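Local coordinates for putative fumarylpyruvate hydrolase (Burkholderia cenocepacia, PDB 4MAQ), which is of unestablished function but belongs to the fumarylacetoacetate hydrolase (FAH) family of strand-rich proteins and is found here as a two-chain assembly, at residues 76-81 / 234-239; 117-122 / 138-143; 23-28 / 150-155; 92-97 / 110-115. All coordinates share one frame; numbering follows the deposited sequence.

In the fold
From the N terminus, interaction 3 opens first at residues 23-28 and interaction 1 next at 76-81. Interaction 4 then closes the short connection between strands 85-95 and 111-122, and interaction 2, later on the second of these strands, folds helix 137-140 back onto it. These two follow in series, and both are nested inside the loops of interactions 1 and 3. The chain closes interaction 3 at 150-155 and interaction 1 at 234-239, so those two cross. Interactions 3 and 4 meet where strands 111-122 and 146-153 pair, and interactions 1 and 2 meet at P80 and R122. The sheet holding strand 230-236 is joined to that of strands 85-95 and 111-122, with the early turn fastened alongside.

Interaction 1: residues 76-81 / 234-239; sequences VAYPPL and FVVGAK
V76 and V236 run parallel in one beta bridge, their CA atoms 5.0 Å apart, and two backbone hydrogen bonds hold it: V76 N to V235 O at 2.9 Å, and G237 N to V76 O at 2.8 Å. V236 CA adds a CH...O contact to the same V76 carbonyl. From the side chain of V76, CG2 lies over one face of the F234 ring in a CH-pi contact, 3.7 Å from its centroid and displaced toward the rim. The F234 side chain reaches this place with CG between its own backbone N and carbonyl carbon (chi1 66°), and the same ring meets that of F232. Strand 75-76 is an outermost strand of the five-stranded mixed sheet within this chain, laid parallel against strand 230-236 near the C terminus. Past the bridge both segments leave regular structure, and the Y78 side chain packs against residues 236-239. Its CG stands anti to the backbone N (chi1 -168°), which carries the ring across. There V236 CG1 meets the ring edge, near its plane, 3.7 Å from Y78 CD2. On the CD1 side the K239 chain lies alongside, pointing the same way as the tyrosine, with K239 CG 3.9 Å from Y78 CE1. One water links Y78 N to A238 O; a second joins Y78 OH to K239 NZ, 2.8 Å from the lysine nitrogen, which also bonds N83 OD1. G237 O, packed 3.4 Å from Y78 CB, is buried by the contact and has no hydrogen-bond partner in the model.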
loop_
_atom_site.group_PDB
_atom_site.type_symbol
_atom_site.label_atom_id
_atom_site.label_comp_id
_atom_site.label_asym_id
_atom_site.label_seq_id
_atom_site.Cartn_x
_atom_site.Cartn_y
_atom_site.Cartn_z
ATOM N N VAL B 76 13.564 -1.793 -16.166
ATOM C CA VAL B 76 12.380 -1.788 -15.311
ATOM C C VAL B 76 11.557 -2.971 -15.817
ATOM O O VAL B 76 11.172 -3.012 -16.980
ATOM C CB VAL B 76 11.599 -0.457 -15.388
ATOM C CG1 VAL B 76 10.234 -0.590 -14.705
ATOM C CG2 VAL B 76 12.404 0.690 -14.762
ATOM N N ALA B 77 11.274 -3.927 -14.940
ATOM C CA ALA B 77 10.627 -5.160 -15.392
ATOM C C ALA B 77 9.227 -4.926 -15.971
ATOM O O ALA B 77 8.464 -4.101 -15.475
ATOM C CB ALA B 77 10.548 -6.156 -14.250
ATOM N N TYR B 78 8.883 -5.683 -17.005
ATOM C CA TYR B 78 7.518 -5.699 -17.523
ATOM C C TYR B 78 6.733 -6.705 -16.655
ATOM O O TYR B 78 7.158 -7.858 -16.530
ATOM C CB TYR B 78 7.538 -6.128 -19.000
ATOM C CG TYR B 78 6.241 -5.922 -19.744
ATOM C CD1 TYR B 78 5.216 -6.857 -19.672
ATOM C CD2 TYR B 78 6.050 -4.782 -20.545
ATOM C CE1 TYR B 78 4.021 -6.663 -20.347
ATOM C CE2 TYR B 78 4.860 -4.582 -21.225
ATOM C CZ TYR B 78 3.850 -5.537 -21.129
ATOM O OH TYR B 78 2.640 -5.376 -21.787
ATOM N N PRO B 79 5.633 -6.269 -16.013
ATOM C CA PRO B 79 4.963 -7.108 -15.012
ATOM C C PRO B 79 4.154 -8.244 -15.669
ATOM O O PRO B 79 3.837 -8.161 -16.855
ATOM C CB PRO B 79 4.016 -6.108 -14.312
ATOM C CG PRO B 79 3.653 -5.153 -15.409
ATOM C CD PRO B 79 4.932 -4.988 -16.210
ATOM N N PRO B 80 3.821 -9.279 -14.879
ATOM C CA PRO B 80 2.924 -10.326 -15.349
ATOM C C PRO B 80 1.484 -9.783 -15.438
ATOM O O PRO B 80 1.195 -8.638 -15.007
ATOM C CB PRO B 80 3.042 -11.400 -14.250
ATOM C CG PRO B 80 3.322 -10.609 -12.997
ATOM C CD PRO B 80 4.152 -9.437 -13.446
ATOM N N LEU B 81 0.581 -10.588 -15.994
ATOM C CA LEU B 81 -0.873 -10.298 -15.997
ATOM C C LEU B 81 -1.257 -9.029 -16.745
ATOM O O LEU B 81 -2.293 -8.413 -16.459
ATOM C CB LEU B 81 -1.449 -10.138 -14.587
ATOM C CG LEU B 81 -1.492 -11.284 -13.606
ATOM C CD1 LEU B 81 -2.431 -10.906 -12.469
ATOM C CD2 LEU B 81 -1.946 -12.575 -14.269
ATOM N N PHE B 234 15.615 4.614 -19.082
ATOM C CA PHE B 234 15.602 3.185 -18.707
ATOM C C PHE B 234 14.991 2.370 -19.822
ATOM O O PHE B 234 14.375 2.921 -20.748
ATOM C CB PHE B 234 14.892 2.940 -17.347
ATOM C CG PHE B 234 13.399 3.234 -17.316
ATOM C CD1 PHE B 234 12.471 2.327 -17.819
ATOM C CD2 PHE B 234 12.910 4.390 -16.694
ATOM C CE1 PHE B 234 11.099 2.579 -17.730
ATOM C CE2 PHE B 234 11.541 4.639 -16.593
ATOM C CZ PHE B 234 10.629 3.742 -17.127
ATOM N N VAL B 235 15.198 1.058 -19.760
ATOM C CA VAL B 235 14.675 0.147 -20.757
ATOM C C VAL B 235 13.640 -0.766 -20.091
ATOM O O VAL B 235 13.878 -1.304 -19.005
ATOM C CB VAL B 235 15.826 -0.684 -21.407
ATOM C CG1 VAL B 235 15.291 -1.734 -22.361
ATOM C CG2 VAL B 235 16.786 0.246 -22.143
ATOM N N VAL B 236 12.490 -0.932 -20.731
ATOM C CA VAL B 236 11.459 -1.857 -20.244
ATOM C C VAL B 236 11.912 -3.294 -20.500
ATOM O O VAL B 236 12.391 -3.617 -21.610
ATOM C CB VAL B 236 10.130 -1.585 -20.951
ATOM C CG1 VAL B 236 9.054 -2.551 -20.483
ATOM C CG2 VAL B 236 9.686 -0.154 -20.663
ATOM N N GLY B 237 11.785 -4.142 -19.483
ATOM C CA GLY B 237 12.184 -5.532 -19.618
ATOM C C GLY B 237 11.279 -6.359 -20.519
ATOM O O GLY B 237 10.260 -5.883 -21.060
ATOM N N ALA B 238 11.670 -7.617 -20.676
ATOM C CA ALA B 238 10.946 -8.570 -21.511
ATOM C C ALA B 238 9.652 -9.001 -20.810
ATOM O O ALA B 238 9.586 -9.098 -19.586
ATOM C CB ALA B 238 11.822 -9.797 -21.800
ATOM N N LYS B 239 8.630 -9.309 -21.603
ATOM C CA LYS B 239 7.381 -9.836 -21.073
ATOM C C LYS B 239 7.599 -11.237 -20.484
ATOM O O LYS B 239 8.199 -12.099 -21.130
ATOM C CB LYS B 239 6.322 -9.852 -22.178
ATOM C CG LYS B 239 4.926 -10.247 -21.739
ATOM C CD LYS B 239 3.953 -10.104 -22.907
ATOM C CE LYS B 239 2.496 -10.276 -22.491
ATOM N NZ LYS B 239 1.563 -9.786 -23.549
HETATM O O HOH W 1 10.727 -7.930 -17.432
HETATM O O HOH W 2 2.406 -7.157 -24.054
#

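Interaction 2: residues 117-122 / 138-143; sequences GVDLTR and WAKGFD
R122 meets W138 and A139, and K140 meets D119 and T121, where strand 111-122 of the sheet it shares with strands 85-95 and 146-153 ends and short helix 137-140 folds back onto it; R122 is also the N-cap residue of helix 123-132. Among the hydrogen bonds, the R122 backbone N donates to A139 O at 2.9 Å. The R122 guanidinium takes W138 O side-on with two nitrogens, NE at 2.9 Å and NH2 at 2.8 Å, the oxygen lying in the guanidinium plane. R122 NH1 turns to P80 O and to S196 O of the second subunit. The ionic part belongs to K140, whose chain bends at chi2 (-64°) and brings NZ to D119 OD2 at 2.8 Å, on the syn side but 31° out of the carboxylate plane. The same NZ donates to T121 OG1, while K64 pairs with D119 OD1, so the carboxylate is held at both oxygens. Packing centres on F142: the R122 side chain runs antiparallel to it, its guanidinium tilted 33° from the ring and covered on one face by F142 CB. R122 CG makes a CH-pi contact over one ring face, and L120 CB touches F142 CZ at 3.8 Å.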
loop_
_atom_site.group_PDB
_atom_site.type_symbol
_atom_site.label_atom_id
_atom_site.label_comp_id
_atom_site.label_asym_id
_atom_site.label_seq_id
_atom_site.Cartn_x
_atom_site.Cartn_y
_atom_site.Cartn_z
ATOM N N GLY B 117 9.160 10.766 -11.575
ATOM C CA GLY B 117 8.716 9.384 -11.531
ATOM C C GLY B 117 7.853 9.027 -12.711
ATOM O O GLY B 117 7.376 9.912 -13.452
ATOM N N VAL B 118 7.641 7.729 -12.886
ATOM C CA VAL B 118 6.645 7.252 -13.852
ATOM C C VAL B 118 5.662 6.385 -13.075
ATOM O O VAL B 118 6.040 5.395 -12.448
ATOM C CB VAL B 118 7.287 6.443 -15.001
ATOM C CG1 VAL B 118 6.222 6.092 -16.037
ATOM C CG2 VAL B 118 8.431 7.229 -15.638
ATOM N N ASP B 119 4.393 6.785 -13.084
ATOM C CA ASP B 119 3.322 5.933 -12.583
ATOM C C ASP B 119 3.055 4.919 -13.694
ATOM O O ASP B 119 2.567 5.275 -14.770
ATOM C CB ASP B 119 2.106 6.812 -12.271
ATOM C CG ASP B 119 0.843 6.015 -11.945
ATOM O OD1 ASP B 119 0.936 4.814 -11.648
ATOM O OD2 ASP B 119 -0.258 6.611 -11.994
ATOM N N LEU B 120 3.443 3.677 -13.468
ATOM C CA LEU B 120 3.123 2.599 -14.409
ATOM C C LEU B 120 1.823 1.911 -14.029
ATOM O O LEU B 120 1.574 1.689 -12.851
ATOM C CB LEU B 120 4.275 1.581 -14.474
ATOM C CG LEU B 120 5.604 2.131 -15.011
ATOM C CD1 LEU B 120 6.701 1.089 -14.881
ATOM C CD2 LEU B 120 5.452 2.541 -16.471
ATOM N N THR B 121 1.048 1.538 -15.044
ATOM C CA THR B 121 -0.272 0.954 -14.836
ATOM C C THR B 121 -0.484 -0.278 -15.688
ATOM O O THR B 121 -0.184 -0.262 -16.880
ATOM C CB THR B 121 -1.384 1.942 -15.243
ATOM O OG1 THR B 121 -1.142 3.190 -14.613
ATOM C CG2 THR B 121 -2.788 1.445 -14.831
ATOM N N ARG B 122 -1.041 -1.328 -15.093
ATOM C CA ARG B 122 -1.549 -2.462 -15.891
ATOM C C ARG B 122 -2.956 -2.030 -16.305
ATOM O O ARG B 122 -3.921 -2.214 -15.559
ATOM C CB ARG B 122 -1.502 -3.754 -15.079
ATOM C CG ARG B 122 -0.058 -4.178 -14.793
ATOM C CD ARG B 122 0.036 -5.584 -14.204
ATOM N NE ARG B 122 -0.398 -5.681 -12.809
ATOM C CZ ARG B 122 -0.164 -6.722 -12.013
ATOM N NH1 ARG B 122 0.602 -7.742 -12.415
ATOM N NH2 ARG B 122 -0.644 -6.704 -10.770
ATOM N N TRP B 138 -4.189 -4.126 -8.065
ATOM C CA TRP B 138 -3.523 -4.895 -9.099
ATOM C C TRP B 138 -3.079 -4.004 -10.276
ATOM O O TRP B 138 -2.021 -4.235 -10.857
ATOM C CB TRP B 138 -4.423 -6.032 -9.572
ATOM C CG TRP B 138 -4.288 -7.362 -8.851
ATOM C CD1 TRP B 138 -4.687 -8.561 -9.355
ATOM C CD2 TRP B 138 -3.742 -7.644 -7.535
ATOM N NE1 TRP B 138 -4.421 -9.566 -8.469
ATOM C CE2 TRP B 138 -3.837 -9.042 -7.345
ATOM C CE3 TRP B 138 -3.166 -6.867 -6.518
ATOM C CZ2 TRP B 138 -3.393 -9.674 -6.176
ATOM C CZ3 TRP B 138 -2.703 -7.515 -5.358
ATOM C CH2 TRP B 138 -2.833 -8.893 -5.204
ATOM N N ALA B 139 -3.906 -3.011 -10.623
ATOM C CA ALA B 139 -3.615 -2.127 -11.743
ATOM C C ALA B 139 -2.449 -1.170 -11.441
ATOM O O ALA B 139 -1.700 -0.816 -12.354
ATOM C CB ALA B 139 -4.846 -1.361 -12.156
ATOM N N LYS B 140 -2.323 -0.742 -10.178
ATOM C CA LYS B 140 -1.483 0.402 -9.860
ATOM C C LYS B 140 -0.332 0.117 -8.909
ATOM O O LYS B 140 0.615 0.918 -8.862
ATOM C CB LYS B 140 -2.335 1.495 -9.225
ATOM C CG LYS B 140 -3.168 2.314 -10.223
ATOM C CD LYS B 140 -2.313 3.130 -11.214
ATOM C CE LYS B 140 -3.182 4.180 -11.920
ATOM N NZ LYS B 140 -2.355 4.952 -12.877
ATOM N N GLY B 141 -0.420 -0.974 -8.139
ATOM C CA GLY B 141 0.510 -1.212 -7.024
ATOM C C GLY B 141 1.363 -2.444 -7.146
ATOM O O GLY B 141 1.789 -3.041 -6.145
ATOM N N PHE B 142 1.641 -2.808 -8.388
ATOM C CA PHE B 142 2.372 -4.026 -8.716
ATOM C C PHE B 142 3.903 -3.832 -8.621
ATOM O O PHE B 142 4.385 -2.738 -8.271
ATOM C CB PHE B 142 1.921 -4.533 -10.109
ATOM C CG PHE B 142 2.158 -3.536 -11.208
ATOM C CD1 PHE B 142 1.199 -2.542 -11.502
ATOM C CD2 PHE B 142 3.366 -3.543 -11.907
ATOM C CE1 PHE B 142 1.450 -1.614 -12.499
ATOM C CE2 PHE B 142 3.621 -2.595 -12.890
ATOM C CZ PHE B 142 2.666 -1.629 -13.191
ATOM N N ASP B 143 4.678 -4.874 -8.913
ATOM C CA ASP B 143 6.131 -4.754 -8.757
ATOM C C ASP B 143 6.725 -3.747 -9.713
ATOM O O ASP B 143 6.358 -3.728 -10.898
ATOM C CB ASP B 143 6.816 -6.103 -8.972
ATOM C CG ASP B 143 6.437 -7.125 -7.925
ATOM O OD1 ASP B 143 6.003 -6.735 -6.812
ATOM O OD2 ASP B 143 6.587 -8.333 -8.201
#

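Interaction 3: residues 23-28 / 150-155; sequences EVDQSS and ALRAAT
D25 and R152 lie side by side and point the same way, yet the carboxylate plane stands 90° from the guanidinium plane. The salt bridge is therefore rather open: D25 OD2 stands 3.5 Å from R152 NE and reaches the guanidinium obliquely. A water bridges the same two atoms, donating a hydrogen bond to D25 OD2 (2.7 Å) and accepting one from R152 NE (2.8 Å) in the guanidinium plane. The bend at chi3 of R152 (79°) turns the head group away from the line of its aliphatic stem, whose CG meanwhile packs against D25 CB.

E23, with CG anti to its backbone N (chi1 -175°) and the rest of the chain extended, passes along the methyl of A150, bringing CD 3.7 Å from A150 CB. Between these two pairs the backbones form a single bridge: L151 N donates to E23 O and D25 N to L151 O, each at 2.8 Å, and V24 CA makes a CH...O contact with L151 O. V24 to S27 form a type II beta turn, closed by a weak backbone bond.

This turn, linking strands 21-23 and 30-32, lies against the end of strand 146-153, just before helix 154-157. Strand 111-122 neighbours strand 146-153 in the sheet: R152 bonds Y114 through the backbone, W112 packs against V24 and L151, and V13 of the second subunit covers V24.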
loop_
_atom_site.group_PDB
_atom_site.type_symbol
_atom_site.label_atom_id
_atom_site.label_comp_id
_atom_site.label_asym_id
_atom_site.label_seq_id
_atom_site.Cartn_x
_atom_site.Cartn_y
_atom_site.Cartn_z
ATOM N N GLU B 23 17.785 6.759 -4.078
ATOM C CA GLU B 23 19.050 7.462 -4.204
ATOM C C GLU B 23 18.819 8.956 -4.032
ATOM O O GLU B 23 17.778 9.493 -4.429
ATOM C CB GLU B 23 19.638 7.211 -5.603
ATOM C CG GLU B 23 21.032 7.804 -5.811
ATOM C CD GLU B 23 21.538 7.713 -7.246
ATOM O OE1 GLU B 23 20.854 7.135 -8.117
ATOM O OE2 GLU B 23 22.647 8.215 -7.511
ATOM N N VAL B 24 19.804 9.627 -3.455
ATOM C CA VAL B 24 19.802 11.075 -3.354
ATOM C C VAL B 24 20.967 11.594 -4.195
ATOM O O VAL B 24 22.096 11.088 -4.098
ATOM C CB VAL B 24 19.918 11.517 -1.884
ATOM C CG1 VAL B 24 20.131 13.017 -1.768
ATOM C CG2 VAL B 24 18.666 11.071 -1.127
ATOM N N ASP B 25 20.676 12.573 -5.046
ATOM C CA ASP B 25 21.694 13.213 -5.872
ATOM C C ASP B 25 22.813 13.831 -5.017
ATOM O O ASP B 25 22.533 14.506 -4.024
ATOM C CB ASP B 25 21.008 14.295 -6.715
ATOM C CG ASP B 25 21.953 14.980 -7.689
ATOM O OD1 ASP B 25 22.634 14.285 -8.468
ATOM O OD2 ASP B 25 21.983 16.223 -7.684
ATOM N N GLN B 26 24.063 13.626 -5.446
ATOM C CA GLN B 26 25.252 14.187 -4.778
ATOM C C GLN B 26 25.357 13.788 -3.282
ATOM O O GLN B 26 25.842 14.574 -2.447
ATOM C CB GLN B 26 25.311 15.729 -4.921
ATOM C CG GLN B 26 25.219 16.304 -6.332
ATOM C CD GLN B 26 26.077 15.575 -7.341
ATOM O OE1 GLN B 26 25.562 14.941 -8.269
ATOM N NE2 GLN B 26 27.391 15.658 -7.170
ATOM N N SER B 27 24.898 12.581 -2.949
ATOM C CA SER B 27 24.996 12.049 -1.586
ATOM C C SER B 27 25.126 10.539 -1.585
ATOM O O SER B 27 24.595 9.873 -2.465
ATOM C CB SER B 27 23.769 12.427 -0.749
ATOM O OG SER B 27 23.943 12.003 0.597
ATOM N N SER B 28 25.813 10.008 -0.573
ATOM C CA SER B 28 25.797 8.580 -0.308
ATOM C C SER B 28 24.630 8.155 0.608
ATOM O O SER B 28 24.363 6.960 0.751
ATOM C CB SER B 28 27.140 8.116 0.268
ATOM O OG SER B 28 27.430 8.770 1.496
ATOM N N ALA B 150 16.872 9.564 -8.804
ATOM C CA ALA B 150 17.466 10.108 -7.612
ATOM C C ALA B 150 16.757 11.423 -7.226
ATOM O O ALA B 150 16.308 12.212 -8.099
ATOM C CB ALA B 150 18.960 10.318 -7.843
ATOM N N LEU B 151 16.621 11.622 -5.922
ATOM C CA LEU B 151 15.997 12.823 -5.394
ATOM C C LEU B 151 17.000 13.938 -5.178
ATOM O O LEU B 151 18.169 13.690 -4.854
ATOM C CB LEU B 151 15.311 12.516 -4.065
ATOM C CG LEU B 151 14.324 11.341 -4.060
ATOM C CD1 LEU B 151 13.723 11.228 -2.671
ATOM C CD2 LEU B 151 13.215 11.446 -5.104
ATOM N N ARG B 152 16.516 15.171 -5.331
ATOM C CA ARG B 152 17.285 16.360 -4.954
ATOM C C ARG B 152 16.620 17.070 -3.789
ATOM O O ARG B 152 15.391 17.210 -3.752
ATOM C CB ARG B 152 17.423 17.316 -6.130
ATOM C CG ARG B 152 18.199 16.734 -7.300
ATOM C CD ARG B 152 18.362 17.778 -8.380
ATOM N NE ARG B 152 19.432 18.659 -7.982
ATOM C CZ ARG B 152 19.689 19.834 -8.537
ATOM N NH1 ARG B 152 20.721 20.567 -8.090
ATOM N NH2 ARG B 152 18.925 20.274 -9.537
ATOM N N ALA B 153 17.421 17.550 -2.842
ATOM C CA ALA B 153 16.894 18.318 -1.710
ATOM C C ALA B 153 16.261 19.607 -2.205
ATOM O O ALA B 153 16.762 20.243 -3.143
ATOM C CB ALA B 153 18.008 18.638 -0.727
ATOM N N ALA B 154 15.169 20.016 -1.569
ATOM C CA ALA B 154 14.502 21.277 -1.924
ATOM C C ALA B 154 15.407 22.508 -1.731
ATOM O O ALA B 154 15.201 23.534 -2.379
ATOM C CB ALA B 154 13.205 21.437 -1.144
ATOM N N THR B 155 16.401 22.409 -0.855
ATOM C CA THR B 155 17.369 23.492 -0.692
ATOM C C THR B 155 18.204 23.678 -1.964
ATOM O O THR B 155 18.719 24.763 -2.216
ATOM C CB THR B 155 18.307 23.229 0.493
ATOM O OG1 THR B 155 18.907 21.951 0.333
ATOM C CG2 THR B 155 17.550 23.237 1.797
HETATM O O HOH W 3 21.285 18.114 -5.902
#

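Interaction 4: residues 92-97 / 110-115; sequences VVAIGK and HVWGYG
V93 stands at the apolar centre, one methyl to each of two partners on the opposing strand. Its CG1 meets V111 CG2 at 3.7 Å, the two side chains crossing at about a right angle. Its CG2 touches Y114 CE2 at 3.8 Å, the valine and tyrosine lying alongside each other and pointing the same way. Helix 186-196 covers this side through V186 and I190, and Y114 OH bonds H159 ND1. On the other face of the sheet, A94 CB approaches the edge of the W112 ring. Strands 85-95 and 111-122 are antiparallel, and their pairing is interrupted by a classic beta bulge: W112 and G113 both face A94, whose O accepts W112 N at 2.8 Å and G113 N at 3.2 Å.

Toward the loop that joins the strands, H110 O receives G96 N at 2.8 Å and, weakly, K97 N. The K97 chain bends at chi3 (63°), which places CE over the centre of the H110 ring, 3.5 Å from its centroid, in a CH-pi contact; K97 NZ goes on to S109 OG. H110 ND1 donates to K97 O at 2.9 Å, with that oxygen in the ring plane although ND1 lies well above the K97 carbonyl plane. The bond implies that ND1 carries a proton, and with K97 NZ 4.3 Å from H110 NE2 a second proton there would probably be disfavoured.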
loop_
_atom_site.group_PDB
_atom_site.type_symbol
_atom_site.label_atom_id
_atom_site.label_comp_id
_atom_site.label_asym_id
_atom_site.label_seq_id
_atom_site.Cartn_x
_atom_site.Cartn_y
_atom_site.Cartn_z
ATOM N N VAL B 92 7.532 13.974 -8.478
ATOM C CA VAL B 92 7.420 13.263 -7.203
ATOM C C VAL B 92 7.930 14.167 -6.072
ATOM O O VAL B 92 9.013 14.766 -6.161
ATOM C CB VAL B 92 8.227 11.959 -7.233
ATOM C CG1 VAL B 92 8.236 11.283 -5.856
ATOM C CG2 VAL B 92 7.630 10.998 -8.263
ATOM N N VAL B 93 7.096 14.350 -5.044
ATOM C CA VAL B 93 7.435 15.161 -3.875
ATOM C C VAL B 93 7.779 14.266 -2.703
ATOM O O VAL B 93 7.034 13.332 -2.393
ATOM C CB VAL B 93 6.227 16.059 -3.506
ATOM C CG1 VAL B 93 6.628 16.973 -2.375
ATOM C CG2 VAL B 93 5.776 16.882 -4.716
ATOM N N ALA B 94 8.933 14.513 -2.089
ATOM C CA ALA B 94 9.403 13.708 -0.949
ATOM C C ALA B 94 9.216 14.490 0.339
ATOM O O ALA B 94 9.688 15.620 0.440
ATOM C CB ALA B 94 10.876 13.345 -1.147
ATOM N N ILE B 95 8.543 13.883 1.322
ATOM C CA ILE B 95 8.184 14.577 2.565
ATOM C C ILE B 95 9.263 14.381 3.634
ATOM O O ILE B 95 9.755 13.268 3.840
ATOM C CB ILE B 95 6.828 14.034 3.064
ATOM C CG1 ILE B 95 5.748 14.282 1.994
ATOM C CG2 ILE B 95 6.427 14.593 4.442
ATOM C CD1 ILE B 95 5.515 15.761 1.649
ATOM N N GLY B 96 9.589 15.453 4.349
ATOM C CA GLY B 96 10.593 15.377 5.414
ATOM C C GLY B 96 10.089 15.689 6.820
ATOM O O GLY B 96 10.853 15.596 7.777
ATOM N N LYS B 97 8.793 15.970 6.974
ATOM C CA LYS B 97 8.253 16.348 8.281
ATOM C C LYS B 97 6.837 15.851 8.416
ATOM O O LYS B 97 5.993 16.103 7.542
ATOM C CB LYS B 97 8.295 17.885 8.469
ATOM C CG LYS B 97 7.772 18.399 9.801
ATOM C CD LYS B 97 8.063 19.882 9.953
ATOM C CE LYS B 97 7.355 20.740 8.914
ATOM N NZ LYS B 97 7.516 22.182 9.232
ATOM N N HIS B 110 6.980 21.058 4.839
ATOM C CA HIS B 110 7.042 19.616 5.065
ATOM C C HIS B 110 7.794 18.881 3.978
ATOM O O HIS B 110 7.960 17.656 4.086
ATOM C CB HIS B 110 5.623 19.032 5.178
ATOM C CG HIS B 110 4.886 19.477 6.417
ATOM N ND1 HIS B 110 4.744 18.668 7.529
ATOM C CD2 HIS B 110 4.280 20.651 6.726
ATOM C CE1 HIS B 110 4.064 19.320 8.459
ATOM N NE2 HIS B 110 3.764 20.522 7.994
ATOM N N VAL B 111 8.217 19.585 2.927
ATOM C CA VAL B 111 8.845 18.910 1.777
ATOM C C VAL B 111 10.361 18.829 1.945
ATOM O O VAL B 111 11.017 19.855 2.136
ATOM C CB VAL B 111 8.511 19.641 0.462
ATOM C CG1 VAL B 111 9.287 19.073 -0.716
ATOM C CG2 VAL B 111 7.008 19.572 0.212
ATOM N N TRP B 112 10.911 17.611 1.905
ATOM C CA TRP B 112 12.365 17.416 1.894
ATOM C C TRP B 112 12.952 17.703 0.499
ATOM O O TRP B 112 14.017 18.304 0.386
ATOM C CB TRP B 112 12.729 15.973 2.349
ATOM C CG TRP B 112 14.198 15.828 2.370
ATOM C CD1 TRP B 112 15.047 16.205 3.370
ATOM C CD2 TRP B 112 15.024 15.417 1.274
ATOM N NE1 TRP B 112 16.337 16.006 2.992
ATOM C CE2 TRP B 112 16.369 15.546 1.702
ATOM C CE3 TRP B 112 14.764 14.939 -0.022
ATOM C CZ2 TRP B 112 17.456 15.206 0.888
ATOM C CZ3 TRP B 112 15.861 14.611 -0.839
ATOM C CH2 TRP B 112 17.180 14.739 -0.366
ATOM N N GLY B 113 12.302 17.230 -0.555
ATOM C CA GLY B 113 12.878 17.335 -1.885
ATOM C C GLY B 113 11.991 16.790 -2.961
ATOM O O GLY B 113 10.797 16.538 -2.740
ATOM N N TYR B 114 12.571 16.631 -4.146
ATOM C CA TYR B 114 11.816 16.307 -5.344
ATOM C C TYR B 114 12.538 15.291 -6.203
ATOM O O TYR B 114 13.770 15.263 -6.248
ATOM C CB TYR B 114 11.617 17.570 -6.196
ATOM C CG TYR B 114 10.750 18.574 -5.499
ATOM C CD1 TYR B 114 11.321 19.537 -4.669
ATOM C CD2 TYR B 114 9.358 18.563 -5.650
ATOM C CE1 TYR B 114 10.547 20.455 -3.987
ATOM C CE2 TYR B 114 8.559 19.475 -4.966
ATOM C CZ TYR B 114 9.153 20.421 -4.136
ATOM O OH TYR B 114 8.311 21.316 -3.495
ATOM N N GLY B 115 11.761 14.528 -6.969
ATOM C CA GLY B 115 12.301 13.703 -8.024
ATOM C C GLY B 115 11.313 13.623 -9.170
ATOM O O GLY B 115 10.284 14.323 -9.179
#